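Local coordinates for protein DyP-type peroxidase (Pleurotus ostreatus PC15, PDB 6FSK) that probably uses its heme b cofactor to oxidise dyes and other substrates with hydrogen peroxide, with Mn(II) oxidised at a non-canonical site, at residues Q102-E107 / F120-W124; F79-L84 / A97-G101; P127-I132 / V169-R173; M38-H44 / E152-F157; L69-A73 / S145-K149. The protein carries 1 engineered substitution. All coordinates share one frame; numbering follows the deposited sequence.

Interaction 1: Q102-E107 / F120-W124; sequences QRKDAE and FTPAW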
# COMPACT_ATOMS: atom_id res chain seq x y z
N GLN A 102 6.10 -13.92 -2.11
CA GLN A 102 5.43 -13.17 -3.10
C GLN A 102 5.77 -13.66 -4.50
O GLN A 102 4.94 -13.54 -5.39
CB GLN A 102 5.62 -11.68 -2.99
CG GLN A 102 4.46 -10.91 -3.71
CD GLN A 102 4.69 -9.44 -3.74
OE1 GLN A 102 4.89 -8.85 -4.83
NE2 GLN A 102 4.66 -8.78 -2.54
N ARG A 103 7.01 -14.10 -4.75
CA ARG A 103 7.29 -14.58 -6.11
C ARG A 103 6.31 -15.69 -6.59
O ARG A 103 5.78 -15.64 -7.74
CB ARG A 103 8.70 -15.14 -6.20
CG ARG A 103 9.79 -14.13 -6.21
CD ARG A 103 11.22 -14.71 -6.05
NE ARG A 103 11.32 -15.43 -4.76
CZ ARG A 103 12.32 -16.24 -4.51
NH1 ARG A 103 13.29 -16.38 -5.43
NH2 ARG A 103 12.35 -16.88 -3.38
N LYS A 104 5.93 -16.63 -5.70
CA LYS A 104 4.95 -17.68 -6.04
C LYS A 104 3.52 -17.14 -5.94
O LYS A 104 2.69 -17.39 -6.78
CB LYS A 104 5.09 -18.86 -5.13
CG LYS A 104 6.27 -19.71 -5.51
CD LYS A 104 6.49 -20.82 -4.55
CE LYS A 104 7.73 -21.62 -4.95
NZ LYS A 104 8.28 -22.23 -3.72
N ASP A 105 3.27 -16.28 -4.94
CA ASP A 105 1.91 -15.79 -4.71
C ASP A 105 1.46 -14.85 -5.84
O ASP A 105 0.27 -14.70 -6.09
CB ASP A 105 1.83 -15.04 -3.38
CG ASP A 105 0.42 -14.94 -2.81
OD1 ASP A 105 -0.32 -15.92 -2.85
OD2 ASP A 105 0.05 -13.81 -2.27
N ALA A 106 2.43 -14.25 -6.54
CA ALA A 106 2.16 -13.30 -7.59
C ALA A 106 1.33 -13.94 -8.72
O ALA A 106 0.57 -13.28 -9.42
CB ALA A 106 3.46 -12.77 -8.17
N GLU A 107 1.41 -15.26 -8.88
CA GLU A 107 0.54 -15.93 -9.86
C GLU A 107 -0.93 -15.69 -9.54
O GLU A 107 -1.68 -15.24 -10.38
CB GLU A 107 0.82 -17.44 -9.86
CG GLU A 107 0.11 -18.16 -11.01
CD GLU A 107 0.35 -19.67 -11.06
OE1 GLU A 107 1.18 -20.23 -10.28
OE2 GLU A 107 -0.29 -20.28 -11.98
N PHE A 120 5.61 -20.96 -11.78
CA PHE A 120 5.34 -19.61 -12.30
C PHE A 120 6.52 -18.70 -12.05
O PHE A 120 7.04 -18.72 -10.94
CB PHE A 120 4.15 -19.04 -11.55
CG PHE A 120 3.78 -17.62 -11.94
CD1 PHE A 120 3.18 -17.32 -13.09
CD2 PHE A 120 4.10 -16.58 -11.08
CE1 PHE A 120 2.83 -16.02 -13.46
CE2 PHE A 120 3.73 -15.30 -11.43
CZ PHE A 120 3.13 -15.02 -12.65
N THR A 121 6.97 -17.91 -13.05
CA THR A 121 7.91 -16.87 -12.85
C THR A 121 7.27 -15.57 -13.19
O THR A 121 6.85 -15.38 -14.31
CB THR A 121 9.16 -17.08 -13.73
OG1 THR A 121 9.63 -18.37 -13.43
CG2 THR A 121 10.28 -16.07 -13.44
N PRO A 122 7.14 -14.63 -12.22
CA PRO A 122 6.53 -13.36 -12.59
C PRO A 122 7.46 -12.55 -13.48
O PRO A 122 8.75 -12.71 -13.38
CB PRO A 122 6.42 -12.62 -11.21
CG PRO A 122 7.29 -13.28 -10.34
CD PRO A 122 7.48 -14.70 -10.78
N ALA A 123 6.89 -11.64 -14.27
CA ALA A 123 7.68 -10.78 -15.17
C ALA A 123 8.16 -9.61 -14.35
O ALA A 123 7.65 -8.48 -14.41
CB ALA A 123 6.87 -10.35 -16.32
N TRP A 124 9.18 -9.89 -13.54
CA TRP A 124 9.77 -8.92 -12.64
C TRP A 124 11.23 -8.59 -12.99
O TRP A 124 11.89 -9.37 -13.73
CB TRP A 124 9.78 -9.47 -11.22
CG TRP A 124 8.41 -9.53 -10.56
CD1 TRP A 124 7.28 -9.05 -10.99
CD2 TRP A 124 8.16 -10.09 -9.27
NE1 TRP A 124 6.23 -9.29 -10.07
CE2 TRP A 124 6.78 -9.89 -8.98
CE3 TRP A 124 9.01 -10.60 -8.27
CZ2 TRP A 124 6.22 -10.28 -7.80
CZ3 TRP A 124 8.46 -11.04 -7.10
CH2 TRP A 124 7.04 -10.79 -6.86

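Interaction 2: F79-L84 / A97-G101; sequences FSHLGL and AFTTG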
# COMPACT_ATOMS: atom_id res chain seq x y z
N PHE A 79 11.86 -8.95 7.69
CA PHE A 79 12.41 -10.21 7.25
C PHE A 79 11.41 -11.06 6.53
O PHE A 79 10.23 -11.21 6.96
CB PHE A 79 12.92 -11.04 8.47
CG PHE A 79 14.09 -10.45 9.13
CD1 PHE A 79 15.37 -10.75 8.68
CD2 PHE A 79 13.94 -9.54 10.13
CE1 PHE A 79 16.47 -10.15 9.25
CE2 PHE A 79 15.04 -8.93 10.75
CZ PHE A 79 16.32 -9.23 10.26
N SER A 80 11.85 -11.70 5.42
CA SER A 80 10.97 -12.58 4.72
C SER A 80 10.95 -13.98 5.32
O SER A 80 11.75 -14.31 6.16
CB SER A 80 11.43 -12.72 3.25
OG SER A 80 12.67 -13.47 3.22
N HIS A 81 10.05 -14.82 4.81
CA HIS A 81 9.99 -16.19 5.29
C HIS A 81 11.27 -16.91 4.96
O HIS A 81 11.82 -17.59 5.80
CB HIS A 81 8.82 -16.89 4.72
CG HIS A 81 8.81 -18.37 5.04
ND1 HIS A 81 8.47 -18.86 6.27
CD2 HIS A 81 9.15 -19.42 4.28
CE1 HIS A 81 8.55 -20.19 6.25
NE2 HIS A 81 8.93 -20.55 5.05
N LEU A 82 11.78 -16.64 3.78
CA LEU A 82 13.08 -17.24 3.43
C LEU A 82 14.15 -16.79 4.39
O LEU A 82 15.11 -17.54 4.73
CB LEU A 82 13.46 -16.87 2.00
CG LEU A 82 12.55 -17.49 0.94
CD1 LEU A 82 12.64 -16.73 -0.36
CD2 LEU A 82 12.85 -18.96 0.72
N GLY A 83 14.15 -15.55 4.78
CA GLY A 83 15.14 -15.08 5.70
C GLY A 83 15.02 -15.66 7.11
O GLY A 83 16.03 -15.99 7.76
N LEU A 84 13.79 -15.78 7.58
CA LEU A 84 13.55 -16.50 8.84
C LEU A 84 14.10 -17.89 8.78
O LEU A 84 14.82 -18.29 9.71
CB LEU A 84 12.05 -16.49 9.23
CG LEU A 84 11.49 -15.05 9.51
CD1 LEU A 84 10.02 -15.29 9.86
CD2 LEU A 84 12.22 -14.28 10.55
N ALA A 97 0.27 -16.47 2.64
CA ALA A 97 0.93 -15.62 1.62
C ALA A 97 2.36 -15.37 1.97
O ALA A 97 3.27 -15.53 1.17
CB ALA A 97 0.14 -14.33 1.47
N PHE A 98 2.62 -14.95 3.23
CA PHE A 98 3.96 -14.69 3.71
C PHE A 98 4.86 -15.95 3.54
O PHE A 98 5.97 -15.90 3.12
CB PHE A 98 3.90 -14.33 5.20
CG PHE A 98 5.23 -14.19 5.87
CD1 PHE A 98 6.01 -13.10 5.67
CD2 PHE A 98 5.72 -15.18 6.72
CE1 PHE A 98 7.21 -12.88 6.29
CE2 PHE A 98 6.96 -15.00 7.33
CZ PHE A 98 7.70 -13.91 7.12
N THR A 99 4.31 -17.09 3.94
CA THR A 99 5.07 -18.35 3.94
C THR A 99 5.39 -18.83 2.50
O THR A 99 6.50 -19.27 2.22
CB THR A 99 4.29 -19.34 4.76
OG1 THR A 99 4.27 -18.86 6.12
CG2 THR A 99 4.97 -20.69 4.68
N THR A 100 4.43 -18.66 1.62
CA THR A 100 4.58 -18.97 0.20
C THR A 100 5.62 -18.06 -0.44
O THR A 100 6.41 -18.47 -1.29
CB THR A 100 3.20 -18.85 -0.45
OG1 THR A 100 2.37 -19.95 0.00
CG2 THR A 100 3.25 -18.91 -1.92
N GLY A 101 5.64 -16.80 -0.03
CA GLY A 101 6.45 -15.74 -0.65
C GLY A 101 5.77 -15.16 -1.85
O GLY A 101 4.95 -15.77 -2.46
O HOH W 1 8.03 -14.03 2.84

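Interaction 3: P127-I132 / V169-R173; sequences PFLKDI and VTHVR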
# COMPACT_ATOMS: atom_id res chain seq x y z
N PRO A 127 16.55 -8.91 -10.06
CA PRO A 127 16.92 -9.06 -8.66
C PRO A 127 15.75 -9.55 -7.80
O PRO A 127 15.93 -10.27 -6.83
CB PRO A 127 17.37 -7.70 -8.24
CG PRO A 127 17.72 -7.01 -9.51
CD PRO A 127 16.91 -7.58 -10.61
N PHE A 128 14.51 -9.22 -8.21
CA PHE A 128 13.36 -9.66 -7.40
C PHE A 128 12.93 -11.07 -7.65
O PHE A 128 12.05 -11.59 -6.97
CB PHE A 128 12.18 -8.64 -7.58
CG PHE A 128 12.46 -7.30 -6.91
CD1 PHE A 128 12.34 -7.19 -5.51
CD2 PHE A 128 12.86 -6.19 -7.61
CE1 PHE A 128 12.64 -6.00 -4.89
CE2 PHE A 128 13.14 -4.97 -6.97
CZ PHE A 128 13.00 -4.89 -5.62
N LEU A 129 13.61 -11.73 -8.61
CA LEU A 129 13.45 -13.12 -8.85
C LEU A 129 14.41 -13.90 -8.00
O LEU A 129 14.27 -15.10 -7.89
CB LEU A 129 13.56 -13.44 -10.35
CG LEU A 129 12.49 -12.85 -11.21
CD1 LEU A 129 12.76 -13.29 -12.65
CD2 LEU A 129 11.14 -13.32 -10.75
N LYS A 130 15.36 -13.26 -7.35
CA LYS A 130 16.25 -13.95 -6.40
C LYS A 130 15.64 -14.08 -5.06
O LYS A 130 14.74 -13.31 -4.69
CB LYS A 130 17.58 -13.24 -6.27
CG LYS A 130 18.31 -13.05 -7.56
CD LYS A 130 19.75 -12.57 -7.38
CE LYS A 130 20.56 -12.78 -8.69
NZ LYS A 130 19.81 -12.31 -9.95
N ASP A 131 16.11 -15.01 -4.25
CA ASP A 131 15.67 -15.09 -2.87
C ASP A 131 16.20 -13.85 -2.14
O ASP A 131 17.38 -13.47 -2.16
CB ASP A 131 16.32 -16.31 -2.16
CG ASP A 131 15.73 -17.68 -2.57
OD1 ASP A 131 14.90 -17.81 -3.44
OD2 ASP A 131 16.20 -18.68 -1.92
N ILE A 132 15.26 -13.19 -1.47
CA ILE A 132 15.55 -12.02 -0.63
C ILE A 132 15.22 -12.42 0.79
O ILE A 132 14.12 -12.93 1.05
CB ILE A 132 14.71 -10.79 -1.05
CG1 ILE A 132 15.18 -10.38 -2.45
CG2 ILE A 132 14.83 -9.70 -0.02
CD1 ILE A 132 14.29 -9.35 -3.12
N VAL A 169 21.02 -7.61 -2.59
CA VAL A 169 20.31 -8.17 -3.72
C VAL A 169 20.08 -7.00 -4.71
O VAL A 169 20.34 -7.13 -5.91
CB VAL A 169 19.00 -8.89 -3.32
CG1 VAL A 169 18.25 -9.28 -4.59
CG2 VAL A 169 19.35 -10.14 -2.46
N THR A 170 19.47 -5.95 -4.21
CA THR A 170 19.24 -4.74 -4.94
C THR A 170 18.79 -3.67 -3.99
O THR A 170 18.61 -3.92 -2.73
CB THR A 170 18.21 -4.88 -6.10
OG1 THR A 170 18.32 -3.72 -6.95
CG2 THR A 170 16.78 -4.99 -5.50
N HIS A 171 18.67 -2.44 -4.47
CA HIS A 171 18.05 -1.39 -3.63
C HIS A 171 17.16 -0.55 -4.55
O HIS A 171 17.40 -0.46 -5.77
CB HIS A 171 19.04 -0.52 -2.82
CG HIS A 171 19.90 0.39 -3.64
ND1 HIS A 171 21.13 0.02 -4.16
CD2 HIS A 171 19.76 1.69 -3.93
CE1 HIS A 171 21.66 1.05 -4.79
NE2 HIS A 171 20.88 2.09 -4.59
N VAL A 172 16.12 0.02 -3.99
CA VAL A 172 15.26 0.95 -4.68
C VAL A 172 15.11 2.26 -3.91
O VAL A 172 15.22 2.27 -2.68
CB VAL A 172 13.88 0.34 -4.99
CG1 VAL A 172 13.94 -0.92 -5.82
CG2 VAL A 172 13.12 0.08 -3.72
N ARG A 173 14.89 3.35 -4.62
CA ARG A 173 14.75 4.64 -3.98
C ARG A 173 13.41 5.26 -4.35
O ARG A 173 13.03 5.28 -5.53
CB ARG A 173 15.87 5.59 -4.33
CG ARG A 173 15.93 6.83 -3.42
CD ARG A 173 17.03 7.77 -3.91
NE ARG A 173 16.58 8.49 -5.08
CZ ARG A 173 17.35 9.15 -5.95
NH1 ARG A 173 18.70 9.27 -5.77
NH2 ARG A 173 16.79 9.80 -6.92

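Interaction 4: M38-H44 / E152-F157; sequences MAHFIPH and EIKHIF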
# COMPACT_ATOMS: atom_id res chain seq x y z
N MET A 38 23.78 -7.77 14.34
CA MET A 38 22.44 -7.31 14.65
C MET A 38 22.42 -6.63 16.00
O MET A 38 21.74 -5.63 16.22
CB MET A 38 21.43 -8.41 14.67
CG MET A 38 20.86 -8.74 13.30
SD MET A 38 19.85 -7.45 12.52
CE MET A 38 18.38 -7.38 13.58
N ALA A 39 23.24 -7.09 16.92
CA ALA A 39 23.27 -6.36 18.20
C ALA A 39 23.65 -4.93 18.18
O ALA A 39 23.18 -4.12 18.97
CB ALA A 39 24.17 -7.14 19.17
N HIS A 40 24.53 -4.57 17.24
CA HIS A 40 24.92 -3.25 17.04
C HIS A 40 23.95 -2.45 16.21
O HIS A 40 23.91 -1.24 16.32
CB HIS A 40 26.27 -3.24 16.35
CG HIS A 40 27.35 -3.71 17.26
ND1 HIS A 40 27.87 -4.98 17.20
CD2 HIS A 40 27.89 -3.11 18.35
CE1 HIS A 40 28.76 -5.12 18.18
NE2 HIS A 40 28.77 -4.01 18.89
N PHE A 41 23.19 -3.13 15.35
CA PHE A 41 22.17 -2.48 14.52
C PHE A 41 20.94 -2.07 15.33
O PHE A 41 20.40 -0.99 15.11
CB PHE A 41 21.78 -3.45 13.41
CG PHE A 41 20.68 -2.93 12.46
CD1 PHE A 41 20.65 -1.63 12.01
CD2 PHE A 41 19.73 -3.79 12.07
CE1 PHE A 41 19.66 -1.21 11.12
CE2 PHE A 41 18.75 -3.39 11.16
CZ PHE A 41 18.71 -2.08 10.77
N ILE A 42 20.49 -2.91 16.24
CA ILE A 42 19.20 -2.71 16.88
C ILE A 42 19.00 -1.35 17.52
O ILE A 42 17.95 -0.72 17.38
CB ILE A 42 18.87 -3.91 17.82
CG1 ILE A 42 18.54 -5.15 17.04
CG2 ILE A 42 17.70 -3.55 18.80
CD1 ILE A 42 18.68 -6.44 17.83
N PRO A 43 20.00 -0.76 18.21
CA PRO A 43 19.82 0.56 18.79
C PRO A 43 19.60 1.71 17.83
O PRO A 43 19.20 2.77 18.27
CB PRO A 43 21.13 0.79 19.60
CG PRO A 43 21.64 -0.52 19.80
CD PRO A 43 21.26 -1.38 18.64
N HIS A 44 19.87 1.51 16.52
CA HIS A 44 19.55 2.45 15.48
C HIS A 44 18.08 2.44 15.00
O HIS A 44 17.67 3.40 14.32
CB HIS A 44 20.37 2.12 14.25
CG HIS A 44 21.80 2.54 14.34
ND1 HIS A 44 22.79 1.74 14.85
CD2 HIS A 44 22.38 3.70 14.00
CE1 HIS A 44 23.94 2.40 14.85
NE2 HIS A 44 23.73 3.59 14.30
N GLU A 152 26.30 3.82 7.39
CA GLU A 152 26.58 3.41 8.75
C GLU A 152 26.04 2.01 9.04
O GLU A 152 26.72 1.12 9.62
CB GLU A 152 26.01 4.48 9.67
CG GLU A 152 26.28 4.31 11.13
CD GLU A 152 25.69 5.47 11.92
OE1 GLU A 152 24.81 6.23 11.39
OE2 GLU A 152 26.08 5.53 13.12
N ILE A 153 24.84 1.71 8.55
CA ILE A 153 24.29 0.40 8.73
C ILE A 153 25.01 -0.64 7.93
O ILE A 153 25.31 -1.71 8.42
CB ILE A 153 22.74 0.36 8.41
CG1 ILE A 153 21.98 1.39 9.24
CG2 ILE A 153 22.11 -1.00 8.62
CD1 ILE A 153 22.19 1.22 10.73
N LYS A 154 25.35 -0.33 6.68
CA LYS A 154 26.08 -1.27 5.89
C LYS A 154 27.41 -1.66 6.56
O LYS A 154 27.83 -2.82 6.46
CB LYS A 154 26.31 -0.70 4.52
CG LYS A 154 24.99 -0.72 3.81
CD LYS A 154 25.04 -0.47 2.33
CE LYS A 154 25.45 0.83 1.86
NZ LYS A 154 24.83 0.75 0.46
N HIS A 155 28.06 -0.63 7.11
CA HIS A 155 29.34 -0.84 7.85
C HIS A 155 29.21 -1.82 9.01
O HIS A 155 30.03 -2.73 9.21
CB HIS A 155 29.90 0.50 8.30
CG HIS A 155 31.28 0.38 8.87
ND1 HIS A 155 31.54 0.35 10.22
CD2 HIS A 155 32.48 0.26 8.25
CE1 HIS A 155 32.85 0.25 10.42
NE2 HIS A 155 33.43 0.17 9.23
N ILE A 156 28.11 -1.72 9.75
CA ILE A 156 27.84 -2.72 10.79
C ILE A 156 27.84 -4.18 10.30
O ILE A 156 28.25 -5.12 10.97
CB ILE A 156 26.47 -2.41 11.49
CG1 ILE A 156 26.61 -1.12 12.27
CG2 ILE A 156 26.02 -3.56 12.36
CD1 ILE A 156 25.26 -0.61 12.78
N PHE A 157 27.30 -4.43 9.10
CA PHE A 157 27.19 -5.76 8.58
C PHE A 157 28.34 -6.10 7.59
O PHE A 157 28.32 -7.12 6.92
CB PHE A 157 25.85 -5.98 7.88
CG PHE A 157 24.67 -5.93 8.82
CD1 PHE A 157 24.32 -7.02 9.57
CD2 PHE A 157 23.95 -4.73 8.93
CE1 PHE A 157 23.24 -6.93 10.51
CE2 PHE A 157 22.88 -4.65 9.79
CZ PHE A 157 22.55 -5.71 10.62

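Interaction 5: L69-A73 / S145-K149; sequences LVPMA and SVNKK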
# COMPACT_ATOMS: atom_id res chain seq x y z
N LEU A 69 17.03 21.69 12.14
CA LEU A 69 18.27 20.84 12.13
C LEU A 69 18.33 19.91 10.92
O LEU A 69 17.40 19.86 10.13
CB LEU A 69 18.31 19.95 13.39
CG LEU A 69 17.99 20.71 14.69
CD1 LEU A 69 18.11 19.77 15.86
CD2 LEU A 69 18.87 21.97 14.88
N VAL A 70 19.44 19.19 10.75
CA VAL A 70 19.47 18.07 9.82
C VAL A 70 18.94 16.93 10.67
O VAL A 70 19.54 16.60 11.74
CB VAL A 70 20.85 17.78 9.23
CG1 VAL A 70 20.80 16.63 8.21
CG2 VAL A 70 21.40 19.04 8.57
N PRO A 71 17.77 16.39 10.28
CA PRO A 71 17.26 15.22 11.02
C PRO A 71 18.10 14.02 10.59
O PRO A 71 18.52 13.93 9.42
CB PRO A 71 15.79 15.09 10.60
CG PRO A 71 15.67 15.82 9.31
CD PRO A 71 16.85 16.78 9.18
N MET A 72 18.42 13.18 11.56
CA MET A 72 18.98 11.91 11.27
C MET A 72 17.91 11.19 10.49
O MET A 72 16.73 11.29 10.82
CB MET A 72 19.23 11.14 12.56
CG MET A 72 20.35 10.16 12.44
SD MET A 72 20.50 9.22 13.98
CE MET A 72 21.44 10.39 14.99
N ALA A 73 18.30 10.42 9.50
CA ALA A 73 17.35 9.56 8.82
C ALA A 73 17.00 8.42 9.77
O ALA A 73 17.80 8.01 10.63
CB ALA A 73 17.96 9.02 7.56
N SER A 145 21.25 12.63 3.88
CA SER A 145 20.96 12.07 5.24
C SER A 145 20.66 10.56 5.17
O SER A 145 21.14 9.78 5.94
CB SER A 145 19.92 12.84 6.07
OG SER A 145 18.68 12.80 5.41
N VAL A 146 19.88 10.17 4.19
CA VAL A 146 19.59 8.73 4.04
C VAL A 146 20.86 7.96 3.73
O VAL A 146 21.09 6.92 4.26
CB VAL A 146 18.51 8.54 2.96
CG1 VAL A 146 18.37 7.13 2.55
CG2 VAL A 146 17.18 9.06 3.50
N ASN A 147 21.69 8.47 2.82
CA ASN A 147 22.88 7.75 2.43
C ASN A 147 23.91 7.64 3.56
O ASN A 147 24.54 6.60 3.71
CB ASN A 147 23.54 8.35 1.16
CG ASN A 147 22.63 8.27 -0.09
OD1 ASN A 147 21.81 7.42 -0.20
ND2 ASN A 147 22.83 9.19 -1.06
N LYS A 148 24.00 8.67 4.37
CA LYS A 148 24.88 8.64 5.55
C LYS A 148 24.45 7.59 6.54
O LYS A 148 25.29 6.81 7.05
CB LYS A 148 24.94 10.03 6.19
CG LYS A 148 25.73 10.09 7.50
CD LYS A 148 25.70 11.51 8.08
CE LYS A 148 26.67 11.59 9.25
NZ LYS A 148 26.60 12.94 9.89
N LYS A 149 23.15 7.52 6.84
CA LYS A 149 22.66 6.53 7.75
C LYS A 149 22.75 5.13 7.13
O LYS A 149 23.15 4.18 7.80
CB LYS A 149 21.21 6.85 8.16
CG LYS A 149 20.61 5.81 9.10
CD LYS A 149 21.37 5.60 10.42
CE LYS A 149 21.34 6.87 11.17
NZ LYS A 149 21.79 6.57 12.60
O HOH W 2 16.78 13.13 7.14
O HOH W 3 21.26 10.43 8.71

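Interaction 1: Q102-E107 / F120-W124
Gln102 meets Trp124 through its amide oxygen, OE1 lying 3.5 Å from Trp124 CH2 with the amide plane nearly perpendicular to the indole. Arg243 bonds to that same oxygen and Phe242 O to NE2, so the rotation of the amide is fixed from outside the contact. Arg103 meets the indole through CG, 3.5 Å from Trp124 CZ3, before bending away to a salt bridge with Asp131. Its carbonyl O, 3.6 Å from Pro122 CD and in the plane of the Phe120 ring at that ring's edge, is buried without a hydrogen-bond partner. Ala106 CB lies 3.7 Å from Trp124 CZ2 and 4.1 Å from Phe120 CE2. In Glu107, CG is anti to the backbone N (chi1 -171°), and the extended chain passes over a face of Phe120. CB makes a CH-pi contact 3.8 Å from the ring centroid, while the carboxylate, whose plane is turned only 15° from that of the ring, pairs with Lys115. The axis of segment 102-107 crosses that of residues 120-122 at 99°, so the helix lies across the hairpin 113-116/119-122, while Gln102 and Trp124 also touch strand 238-247 of the large sheet.

Interaction 2: F79-L84 / A97-G101
His81 sets its CB over one face of the Phe98 ring, 4.1 Å from the centroid, in a CH-pi contact that forms the tight part of this helix-to-helix joint. Because CG of Phe98 is anti to its backbone N (chi1 173°), the ring swings into the bend where strand 74-80 gives way to helix 81-86. There its rim is met in plane by two groups: Phe79 O, 3.5 Å from Phe98 CE1, and Leu84 CD1, 3.8 Å from Phe98 CZ. The bend itself is held by an N-cap, Ser80 OG accepting from Gly83 N at 3.0 Å, and the same hydroxyl bonds to Ile132 O.

Toward Thr99, where both residues are partly exposed, the contact is made by a methyl and a carbonyl alone. Thr99 CG2 rests over a face of the imidazole, 4.1 Å from its centroid, while His81 CD2 comes within 3.4 Å of Thr99 O. With an alanine in place of His81, CB could still cover Phe98, but the Thr99 methyl would probably be left without the flat surface it rests on.

No direct hydrogen bond joins the two segments; a single water bridges their backbones, accepting from His81 N at 2.9 Å and donating to Phe98 O at 2.8 Å.

Around the contact, Phe98 also meets Phe239 edge to face and touches Phe471, so helix 96-100 is seated on strands 238-247 and 462-472. Ala97 packs against Asp105 of helix 102-109.

Interaction 3: P127-I132 / V169-R173
Val169 overlaps the turn of segment 127-132 with both methyls: CG1 sits 3.4 Å from Pro127 O and 3.9 Å from Ile132 CG1, while CG2 approaches Asp131 O. The valine belongs to a classic beta bulge in strand 166-175, the outermost strand at one end of the large antiparallel sheet, where Val169 and Thr170 both face Phe25 of strand 20-28. The bulge explains why two consecutive side chains turn toward the same loop, instead of one pointing each way as in a regular strand.

Thr170 uses its carbons. Its OG1 is anti to the backbone N (chi1 -166°), which brings CG2 between the backbone N and the carbonyl carbon and directs it at Phe128, 3.8 Å from CZ. Its CB meets Pro127 CB at 3.6 Å, the two side chains lying obliquely to one another. Pro127 O, besides touching Val169, accepts from Lys130 N at 3.1 Å, a bond that closes the turn carrying these groups.

No hydrogen bond links the two segments, so the contact rests on apolar packing. The loop is also held by Arg103 of helix 102-109, which bonds to Leu129 O. The Phe128 ring, edge-to-face with Phe25, reaches farthest along the strand: at its edge, Val172 CG1 lies near the ring plane, 4.1 Å from CZ.

Interaction 4: M38-H44 / E152-F157
The Phe41 ring takes the edge of Phe157 on one face, an offset edge-to-face pair with centroids 5.5 Å apart and planes at 74°. At the Phe41 rim, near its plane, stands Ile153 CD1, 3.5 Å from CD1 of the phenylalanine. The Phe157 ring has Ile156 CG2 over one face, offset toward the rim, and is met at its edge by Met38, whose SD lies 3.7 Å from CZ in a Met-aromatic contact. On the His44 imidazole, Ile153 CD1 covers one face, 4.1 Å from the centroid, so one methyl serves both rings.

Helix 31-41, with the 3-10 turn that follows it, meets the end of helix 144-156; the two are the helices of a ferredoxin-like beta-alpha-beta-beta-alpha-beta unit whose strands run in the order 166-175, 20-28, 134-140, 74-80. Phe41 also rests on Val75 and Val77 of strand 74-80. Its CG, anti to the backbone N (chi1 178°), sets the ring between Ile153 and the Phe157 edge.

Ile156 CD1 lies 3.8 Å from His40 O and 3.9 Å from His44 CE1. His44 NE2 donates a weak but fairly straight hydrogen bond to Glu152 OE2 (3.3 Å, 161°), which lies near the imidazole plane.

Interaction 5: L69-A73 / S145-K149
Two successive bends carry Lys149 back over the loop at Met72 and Ala73. CG leaves anti to the backbone N (chi1 178°), and turns at chi2 (59°) and chi3 (62°) then curl the chain so that CE passes 3.8 Å from Ala73 O and NZ arrives 3.3 Å from Met72 SD. Met72 crosses the lysine obliquely, and its CG also touches the lysine CE. The ammonium has a further, long and weak ion pair with Glu152, one turn along the helix.

Next to the lysine, Ala73 presents its methyl to the helix backbone, CB lying 3.6 Å from Ser145 O and 4.1 Å from Val146 CG2. So small a side chain lets the helix backbone come near at this point, while waters mediate the polar contacts.

Two of them do this work, since no hydrogen bond passes directly between the segments. One donates to Pro71 O at 3.0 Å and is bonded at 2.6 Å to Ser145 OG, a hydroxyl that also bonds to the carbonyl O of the modified cysteine at position 142. The other accepts from Ala73 N at 3.1 Å and donates to Ser145 O at 2.8 Å.

A leucine in place of Lys149 would remove the ammonium, and is likely to leave Glu152 without its distant partner and Met72 SD without the lysine end it lies against.

Ala73, Val146 and Lys149 all touch Val138 of strand 134-140; the loop entering strand 74-80 and the first turns of helix 144-156 therefore meet over the sheet of the ferredoxin-like unit.

From the N terminus, interaction 4 opens first and closes the longest loop, bringing helix 31-41 to the end of helix 144-156. Interaction 5 opens within it and nests inside, tying the approach to strand 74-80 to the beginning of that same helix; His44 and Lys149 touch between the two. Interactions 2 and 1 follow in series as short local closures, both nested inside 5. Interaction 3 opens after them but closes only on strand 166-175, so it crosses 4 and 5. Interactions 1, 2 and 3 touch one another, the 127-132 loop meeting both helix 102-109 and the start of helix 81-86, which joins the short helices, the hairpin and the edge strand.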